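Long-range contacts in aq_2013 protein (Aquifex aeolicus, PDB 2P6C), which is of unknown function but belongs to the YjbQ (UPF0047) family and forms a trimer whose crystals hold phosphate ions beside histidines, consistent with an anion-binding pocket: residues L8-K13 and K128-K133; I19-E24 and Q115-A120; H45-V50 and G87-K92. One frame throughout, in Å; residues are numbered along the deposited sequence.

Contact 1 (L8-K13 and K128-K133); sequences LTFNTK and KRVVIK
Phe10 and Val130 meet across two antiparallel strands, the edge of the aromatic ring meeting a valine methyl. With CG opposite the carbonyl carbon and beside the backbone N (chi1 -53°), the Phe10 side chain starts at CB, 4.0 Å from Lys128 O. Farther along this side of the ring, CD2 still skirts the same carbonyl oxygen, and CE2 reaches Val130 CG2 at 3.4 Å. That methyl lies near the plane of the ring, so the valine meets an edge and leaves the faces to other groups. At the tip, CZ packs on Ile21 CG2. The Phe10 ring also stacks with that of Tyr119, and Ile19 touches the phenylalanine as well.

The backbones form a regular antiparallel ladder in a four-stranded sheet in which strand 2-10 is the outermost within this chain and strand 128-136 lies next to it. Leu8 and Val130 make a hydrogen-bonded pair, with Leu8 N to Val130 O and Val130 N to Leu8 O both at 2.7 Å. Phe10 and Lys128 form the next such pair, and between the two Thr9 faces Arg129 in a non-hydrogen-bonded pair. Thr9 CA and Arg129 CA come to 4.4 Å, and Leu8 O also receives a CA-H contact from Arg129.

On the face that carries Phe10 and Val130, Leu8 CD1 touches Ile132 CD1 at 3.8 Å, extending the apolar row. The other face is more polar: Thr9 OG1 rests against Arg129 CG at 3.5 Å, touching the aliphatic part of the arginine, while the guanidinium leads away. Lys128 stays near Phe10 through CB, and its chain then leads away; its amine runs on to Thr47 OG1 and forms a salt bridge with Glu121.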
# COMPACT_ATOMS: atom_id res chain seq x y z
N LEU A 8 -17.61 -7.25 4.23
CA LEU A 8 -18.11 -7.93 3.05
C LEU A 8 -17.56 -9.35 3.11
O LEU A 8 -16.38 -9.56 3.42
CB LEU A 8 -17.63 -7.22 1.78
CG LEU A 8 -18.02 -5.75 1.66
CD1 LEU A 8 -17.51 -5.22 0.32
CD2 LEU A 8 -19.53 -5.57 1.77
N THR A 9 -18.42 -10.32 2.85
CA THR A 9 -18.01 -11.72 2.89
C THR A 9 -18.06 -12.36 1.51
O THR A 9 -19.02 -12.19 0.75
CB THR A 9 -18.88 -12.54 3.87
OG1 THR A 9 -18.70 -12.03 5.19
CG2 THR A 9 -18.48 -14.01 3.84
N PHE A 10 -17.00 -13.10 1.18
CA PHE A 10 -16.92 -13.78 -0.10
C PHE A 10 -16.57 -15.23 0.15
O PHE A 10 -15.96 -15.60 1.15
CB PHE A 10 -15.82 -13.16 -0.97
CG PHE A 10 -15.96 -11.67 -1.14
CD1 PHE A 10 -16.76 -11.13 -2.14
CD2 PHE A 10 -15.28 -10.81 -0.29
CE1 PHE A 10 -16.87 -9.76 -2.30
CE2 PHE A 10 -15.38 -9.44 -0.43
CZ PHE A 10 -16.18 -8.91 -1.44
N ASN A 11 -17.03 -16.05 -0.79
CA ASN A 11 -16.79 -17.47 -0.84
C ASN A 11 -16.84 -17.80 -2.31
O ASN A 11 -17.80 -18.37 -2.81
CB ASN A 11 -17.84 -18.26 -0.05
CG ASN A 11 -17.50 -19.73 0.07
OD1 ASN A 11 -16.62 -20.23 -0.64
ND2 ASN A 11 -18.18 -20.44 0.96
N THR A 12 -15.78 -17.39 -3.00
CA THR A 12 -15.62 -17.55 -4.43
C THR A 12 -15.81 -18.97 -4.91
O THR A 12 -15.51 -19.94 -4.20
CB THR A 12 -14.24 -17.07 -4.88
OG1 THR A 12 -13.23 -17.88 -4.27
CG2 THR A 12 -14.05 -15.62 -4.45
N LYS A 13 -16.30 -19.07 -6.13
CA LYS A 13 -16.56 -20.33 -6.68
C LYS A 13 -15.21 -21.01 -7.09
O LYS A 13 -15.09 -22.23 -7.15
CB LYS A 13 -17.55 -19.99 -7.81
CG LYS A 13 -18.40 -21.19 -8.22
CD LYS A 13 -18.75 -21.19 -9.71
CE LYS A 13 -18.24 -22.44 -10.43
NZ LYS A 13 -18.26 -22.23 -11.87
N LYS A 128 -14.43 -15.65 3.48
CA LYS A 128 -13.37 -14.68 3.80
C LYS A 128 -13.98 -13.28 3.76
O LYS A 128 -14.87 -13.00 2.95
CB LYS A 128 -12.23 -14.83 2.80
CG LYS A 128 -11.51 -16.16 2.95
CD LYS A 128 -10.69 -16.58 1.73
CE LYS A 128 -9.33 -15.90 1.67
NZ LYS A 128 -8.36 -16.69 0.84
N ARG A 129 -13.50 -12.40 4.63
CA ARG A 129 -14.07 -11.07 4.67
C ARG A 129 -13.14 -9.93 4.28
O ARG A 129 -11.91 -10.03 4.33
CB ARG A 129 -14.62 -10.78 6.07
CG ARG A 129 -15.55 -11.83 6.70
CD ARG A 129 -15.93 -11.34 8.10
NE ARG A 129 -14.73 -11.33 8.92
CZ ARG A 129 -14.56 -10.62 10.04
NH1 ARG A 129 -15.51 -9.83 10.53
NH2 ARG A 129 -13.40 -10.73 10.69
N VAL A 130 -13.78 -8.84 3.88
CA VAL A 130 -13.16 -7.58 3.55
C VAL A 130 -13.78 -6.56 4.49
O VAL A 130 -14.99 -6.60 4.69
CB VAL A 130 -13.51 -7.17 2.11
CG1 VAL A 130 -13.29 -5.67 1.94
CG2 VAL A 130 -12.68 -7.92 1.07
N VAL A 131 -12.94 -5.72 5.14
CA VAL A 131 -13.48 -4.63 6.01
C VAL A 131 -13.49 -3.31 5.30
O VAL A 131 -12.57 -2.99 4.54
CB VAL A 131 -12.74 -4.52 7.38
CG1 VAL A 131 -11.23 -4.33 7.20
CG2 VAL A 131 -13.28 -3.33 8.17
N ILE A 132 -14.61 -2.59 5.50
CA ILE A 132 -14.74 -1.21 5.05
C ILE A 132 -14.84 -0.33 6.29
O ILE A 132 -15.72 -0.46 7.09
CB ILE A 132 -16.04 -1.01 4.24
CG1 ILE A 132 -16.01 -1.87 2.98
CG2 ILE A 132 -16.15 0.47 3.80
CD1 ILE A 132 -17.37 -1.95 2.30
N LYS A 133 -13.85 0.55 6.44
CA LYS A 133 -13.88 1.42 7.59
C LYS A 133 -13.80 2.87 7.13
O LYS A 133 -12.87 3.29 6.47
CB LYS A 133 -12.67 1.09 8.47
CG LYS A 133 -12.75 1.77 9.84
CD LYS A 133 -13.88 1.21 10.70
CE LYS A 133 -13.61 1.40 12.20
NZ LYS A 133 -14.42 0.45 12.97

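Contact 2 (I19-E24 and Q115-A120); sequences IRITDE and QEIFYA
Thr22 OG1 accepts the backbone N-H of Ile117 at 2.7 Å, with an N-H...O angle of 160°, the shortest hydrogen bond between 19-24 and 115-120. Thr22 OG1 is also 3.0 Å from Glu116 CD, pressed close to the carboxylate, but the angles to the two carboxylate oxygens are poor. Glu116 gets there because its CG lies opposite the backbone N and the chain then bends at chi2 (78°), which folds the carboxylate back over Thr22 and Arg20. Glu116 OE2 lies 3.3 Å from Arg20 CG and makes a long salt bridge with Arg20 NE, at 3.8 Å. The guanidinium has a stronger partner in Asp55, bound through NH2. Phe118 runs alongside Arg20 and sets its edge against the guanidinium face, with CE2 3.9 Å above the centre of that plane and the two planes 66° apart.

Strand 17-20 pairs antiparallel with 116-121, Ile19 and Tyr119 exchanging two backbone bonds, and a last rung runs from Ile21 N to Ile117 O at 3.1 Å. Ile21 is the N-cap of helix 22-32, so the strand pairing leads directly into the helix. The Ile21 and Ile117 side chains cross at about a right angle, CG1 of Ile21 being 3.7 Å from CG2 of Ile117.

Shortening Glu116 to an alanine is likely to remove the long ionic contact to Arg20 and leave a gap beside the Thr22 hydroxyl. Charge thus plays a modest part between these strands: a side-chain hydroxyl takes over where backbone pairing stops, and the arginine, salt-bridged to Asp55, has Phe118 against its guanidinium face and Glu116 only at long range.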
# COMPACT_ATOMS: atom_id res chain seq x y z
N ILE A 19 -13.30 -10.02 -8.11
CA ILE A 19 -14.69 -9.64 -7.85
C ILE A 19 -14.88 -8.14 -7.71
O ILE A 19 -14.24 -7.52 -6.86
CB ILE A 19 -15.21 -10.28 -6.54
CG1 ILE A 19 -14.93 -11.78 -6.53
CG2 ILE A 19 -16.72 -10.03 -6.42
CD1 ILE A 19 -15.76 -12.54 -7.53
N ARG A 20 -15.77 -7.57 -8.51
CA ARG A 20 -16.03 -6.15 -8.41
C ARG A 20 -16.76 -5.84 -7.12
O ARG A 20 -17.74 -6.47 -6.76
CB ARG A 20 -16.90 -5.74 -9.60
CG ARG A 20 -16.08 -5.58 -10.88
CD ARG A 20 -16.94 -5.06 -12.02
NE ARG A 20 -16.09 -4.66 -13.14
CZ ARG A 20 -15.63 -5.64 -13.93
NH1 ARG A 20 -15.98 -6.90 -13.72
NH2 ARG A 20 -14.73 -5.35 -14.88
N ILE A 21 -16.24 -4.87 -6.37
CA ILE A 21 -16.91 -4.50 -5.08
C ILE A 21 -17.05 -3.00 -4.99
O ILE A 21 -17.38 -2.44 -3.95
CB ILE A 21 -16.14 -4.96 -3.80
CG1 ILE A 21 -14.71 -4.43 -3.84
CG2 ILE A 21 -16.07 -6.50 -3.77
CD1 ILE A 21 -13.95 -4.66 -2.54
N THR A 22 -16.84 -2.27 -6.08
CA THR A 22 -16.99 -0.83 -6.05
C THR A 22 -18.38 -0.39 -5.57
O THR A 22 -18.50 0.47 -4.70
CB THR A 22 -16.71 -0.21 -7.42
OG1 THR A 22 -15.34 -0.46 -7.78
CG2 THR A 22 -16.95 1.29 -7.40
N ASP A 23 -19.43 -0.99 -6.13
CA ASP A 23 -20.78 -0.62 -5.71
C ASP A 23 -21.03 -0.96 -4.25
O ASP A 23 -21.75 -0.25 -3.57
CB ASP A 23 -21.83 -1.28 -6.60
CG ASP A 23 -22.02 -0.55 -7.91
OD1 ASP A 23 -21.47 0.57 -8.06
OD2 ASP A 23 -22.74 -1.09 -8.79
N GLU A 24 -20.41 -2.04 -3.77
CA GLU A 24 -20.53 -2.40 -2.38
C GLU A 24 -19.97 -1.32 -1.48
O GLU A 24 -20.56 -0.96 -0.47
CB GLU A 24 -19.74 -3.68 -2.15
CG GLU A 24 -20.68 -4.84 -1.84
CD GLU A 24 -20.95 -5.55 -3.13
OE1 GLU A 24 -20.45 -5.13 -4.17
OE2 GLU A 24 -21.64 -6.57 -3.09
N GLN A 115 -10.71 3.93 -12.47
CA GLN A 115 -10.50 3.16 -11.23
C GLN A 115 -11.73 2.30 -10.85
O GLN A 115 -12.87 2.76 -10.86
CB GLN A 115 -10.17 4.13 -10.10
CG GLN A 115 -8.70 4.58 -10.12
CD GLN A 115 -8.41 5.46 -8.92
OE1 GLN A 115 -9.23 6.24 -8.45
NE2 GLN A 115 -7.17 5.31 -8.42
N GLU A 116 -11.48 1.05 -10.48
CA GLU A 116 -12.52 0.14 -10.03
C GLU A 116 -11.89 -0.64 -8.88
O GLU A 116 -10.74 -1.04 -8.96
CB GLU A 116 -12.93 -0.81 -11.15
CG GLU A 116 -13.84 -1.97 -10.71
CD GLU A 116 -15.29 -1.56 -10.52
OE1 GLU A 116 -15.64 -0.40 -10.84
OE2 GLU A 116 -16.09 -2.40 -10.05
N ILE A 117 -12.65 -0.85 -7.81
CA ILE A 117 -12.14 -1.60 -6.66
C ILE A 117 -12.48 -3.07 -6.81
O ILE A 117 -13.63 -3.42 -7.09
CB ILE A 117 -12.78 -1.10 -5.34
CG1 ILE A 117 -12.60 0.41 -5.21
CG2 ILE A 117 -12.14 -1.82 -4.15
CD1 ILE A 117 -13.33 0.99 -4.01
N PHE A 118 -11.50 -3.95 -6.64
CA PHE A 118 -11.76 -5.38 -6.75
C PHE A 118 -11.31 -6.12 -5.52
O PHE A 118 -10.40 -5.69 -4.81
CB PHE A 118 -10.99 -6.01 -7.92
CG PHE A 118 -11.47 -5.58 -9.27
CD1 PHE A 118 -11.00 -4.41 -9.85
CD2 PHE A 118 -12.35 -6.39 -10.00
CE1 PHE A 118 -11.39 -4.06 -11.14
CE2 PHE A 118 -12.74 -6.05 -11.28
CZ PHE A 118 -12.26 -4.88 -11.86
N TYR A 119 -11.95 -7.25 -5.27
CA TYR A 119 -11.52 -8.17 -4.23
C TYR A 119 -10.83 -9.23 -5.02
O TYR A 119 -11.45 -9.91 -5.83
CB TYR A 119 -12.72 -8.81 -3.50
CG TYR A 119 -12.28 -9.92 -2.56
CD1 TYR A 119 -11.41 -9.64 -1.49
CD2 TYR A 119 -12.72 -11.24 -2.73
CE1 TYR A 119 -10.99 -10.66 -0.63
CE2 TYR A 119 -12.31 -12.25 -1.86
CZ TYR A 119 -11.44 -11.96 -0.82
OH TYR A 119 -10.98 -12.97 0.01
N ALA A 120 -9.51 -9.29 -4.86
CA ALA A 120 -8.76 -10.26 -5.62
C ALA A 120 -8.47 -11.51 -4.77
O ALA A 120 -7.64 -11.50 -3.86
CB ALA A 120 -7.49 -9.57 -6.12

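Contact 3 (H45-V50 and G87-K92); sequences HLTSSV and GDAHLK. With PO4 (phosphate ion), chain C; PO4 (phosphate ion), chain E.
Thr47 and Leu46 both pack on one side of the His90 imidazole, and this is where the contact is close. Thr47 CG2 sits over the face of the ring, 3.6 Å from its centroid and 19° off the normal, a CH-pi contact. Leu46 CB approaches obliquely, 3.3 Å from His90 ND1. Beside the ring, Thr47 CB touches Ala89 CB at 3.9 Å, and His90 CA points its hydrogen almost straight at Leu46 O; that buried oxygen has no conventional hydrogen-bond partner.

Where NE2 points out of this packing, protein contact gives way to bound ions. His90 NE2 donates at 2.8 Å to O2 of the chain E phosphate, which lies at the ring edge. Thr47 OG1, held also by Lys128, bonds O4 of the chain C phosphate at 2.8 Å, and His45 ND1 reaches O2 of the same ion at 2.9 Å. Arg126, Asn86 and His79 supply further bonds to the phosphates, while Asp54 of the second subunit packs on His90. Although these ions probably came from the crystallisation liquor, the cluster of histidines and basic groups beside a subunit boundary is consistent with an anion-binding pocket.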
# COMPACT_ATOMS: atom_id res chain seq x y z
N HIS A 45 -7.60 -11.21 5.20
CA HIS A 45 -6.84 -12.44 5.04
C HIS A 45 -5.52 -12.20 4.32
O HIS A 45 -5.34 -11.21 3.61
CB HIS A 45 -7.70 -13.47 4.28
CG HIS A 45 -9.02 -13.72 4.93
ND1 HIS A 45 -9.25 -14.80 5.76
CD2 HIS A 45 -10.15 -12.97 4.98
CE1 HIS A 45 -10.44 -14.69 6.31
NE2 HIS A 45 -11.01 -13.59 5.85
N LEU A 46 -4.59 -13.14 4.47
CA LEU A 46 -3.22 -13.09 3.92
C LEU A 46 -3.20 -13.71 2.49
O LEU A 46 -2.19 -13.77 1.81
CB LEU A 46 -2.23 -13.96 4.77
CG LEU A 46 -1.80 -13.34 6.15
CD1 LEU A 46 -1.29 -11.90 6.13
CD2 LEU A 46 -2.89 -13.40 7.20
N THR A 47 -4.31 -14.27 2.04
CA THR A 47 -4.35 -14.98 0.76
C THR A 47 -5.33 -14.34 -0.25
O THR A 47 -5.78 -14.97 -1.19
CB THR A 47 -4.75 -16.42 1.07
OG1 THR A 47 -5.96 -16.41 1.83
CG2 THR A 47 -3.65 -17.11 1.89
N SER A 48 -5.62 -13.07 0.00
CA SER A 48 -6.51 -12.28 -0.82
C SER A 48 -6.19 -10.81 -0.56
O SER A 48 -5.68 -10.45 0.51
CB SER A 48 -7.97 -12.58 -0.48
OG SER A 48 -8.30 -12.21 0.86
N SER A 49 -6.51 -9.96 -1.53
CA SER A 49 -6.27 -8.51 -1.41
C SER A 49 -7.41 -7.68 -2.04
O SER A 49 -8.11 -8.15 -2.94
CB SER A 49 -4.94 -8.15 -2.11
OG SER A 49 -3.83 -8.78 -1.46
N VAL A 50 -7.64 -6.45 -1.47
CA VAL A 50 -8.36 -5.37 -2.16
C VAL A 50 -7.36 -4.52 -2.90
O VAL A 50 -6.38 -4.02 -2.36
CB VAL A 50 -9.14 -4.47 -1.18
CG1 VAL A 50 -9.86 -3.34 -1.95
CG2 VAL A 50 -10.18 -5.28 -0.44
N GLY A 87 1.09 -21.22 -0.58
CA GLY A 87 2.18 -20.27 -0.42
C GLY A 87 2.15 -19.15 -1.45
O GLY A 87 2.33 -17.98 -1.10
N ASP A 88 1.92 -19.49 -2.71
CA ASP A 88 1.89 -18.47 -3.76
C ASP A 88 0.82 -17.41 -3.50
O ASP A 88 0.98 -16.26 -3.89
CB ASP A 88 1.67 -19.10 -5.14
CG ASP A 88 0.25 -19.62 -5.35
OD1 ASP A 88 -0.06 -20.72 -4.86
OD2 ASP A 88 -0.56 -18.92 -6.01
N ALA A 89 -0.28 -17.80 -2.85
CA ALA A 89 -1.35 -16.86 -2.55
C ALA A 89 -0.90 -15.80 -1.55
O ALA A 89 -1.34 -14.64 -1.61
CB ALA A 89 -2.57 -17.60 -2.00
N HIS A 90 -0.04 -16.20 -0.63
CA HIS A 90 0.48 -15.28 0.37
C HIS A 90 1.40 -14.29 -0.32
O HIS A 90 1.36 -13.09 -0.04
CB HIS A 90 1.25 -16.05 1.43
CG HIS A 90 0.37 -16.76 2.42
ND1 HIS A 90 -0.10 -16.15 3.56
CD2 HIS A 90 -0.13 -18.01 2.43
CE1 HIS A 90 -0.86 -17.00 4.23
NE2 HIS A 90 -0.89 -18.14 3.56
N LEU A 91 2.24 -14.80 -1.22
CA LEU A 91 3.16 -13.95 -1.94
C LEU A 91 2.38 -12.95 -2.81
O LEU A 91 2.73 -11.77 -2.87
CB LEU A 91 4.11 -14.80 -2.79
CG LEU A 91 5.00 -15.75 -1.98
CD1 LEU A 91 5.85 -16.60 -2.92
CD2 LEU A 91 5.90 -14.96 -1.02
N LYS A 92 1.32 -13.43 -3.46
CA LYS A 92 0.49 -12.56 -4.29
C LYS A 92 -0.14 -11.45 -3.44
O LYS A 92 -0.37 -10.35 -3.90
CB LYS A 92 -0.59 -13.39 -5.01
CG LYS A 92 -0.09 -14.24 -6.19
CD LYS A 92 -1.21 -15.11 -6.78
CE LYS A 92 -0.77 -15.87 -8.05
NZ LYS A 92 0.08 -17.04 -7.74
P PO4 C . -6.63 -17.56 5.45
O1 PO4 C . -6.47 -18.62 6.48
O2 PO4 C . -8.03 -17.41 5.23
O3 PO4 C . -5.87 -16.44 5.90
O4 PO4 C . -5.97 -18.05 4.13
P PO4 E . -3.50 -20.30 5.31
O1 PO4 E . -3.80 -19.32 6.31
O2 PO4 E . -2.21 -20.31 4.72
O3 PO4 E . -4.53 -20.14 4.16
O4 PO4 E . -3.74 -21.64 5.80

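How the contacts relate
The three contacts are nested along the chain: contact 1 closes the largest loop, contact 2 lies inside it, and contact 3 inside contact 2. Contact 1 belongs to the four-stranded sheet. Contacts 2 and 3 reach the three-stranded one, in which 116-121 lies between 17-20 and 48-53. The centres of contacts 1 and 2 are about 11 Å apart, and Val130 packs on Tyr119 between the sheets. From there Tyr119 OH bonds Ser48 OG, leading into contact 3, whose centre is about 17 Å from that of contact 2 and about 14 Å from that of contact 1. His45 NE2 bonds Arg129 N, and Lys128 bonds Thr47, so contact 1 borders the phosphate-binding loop directly.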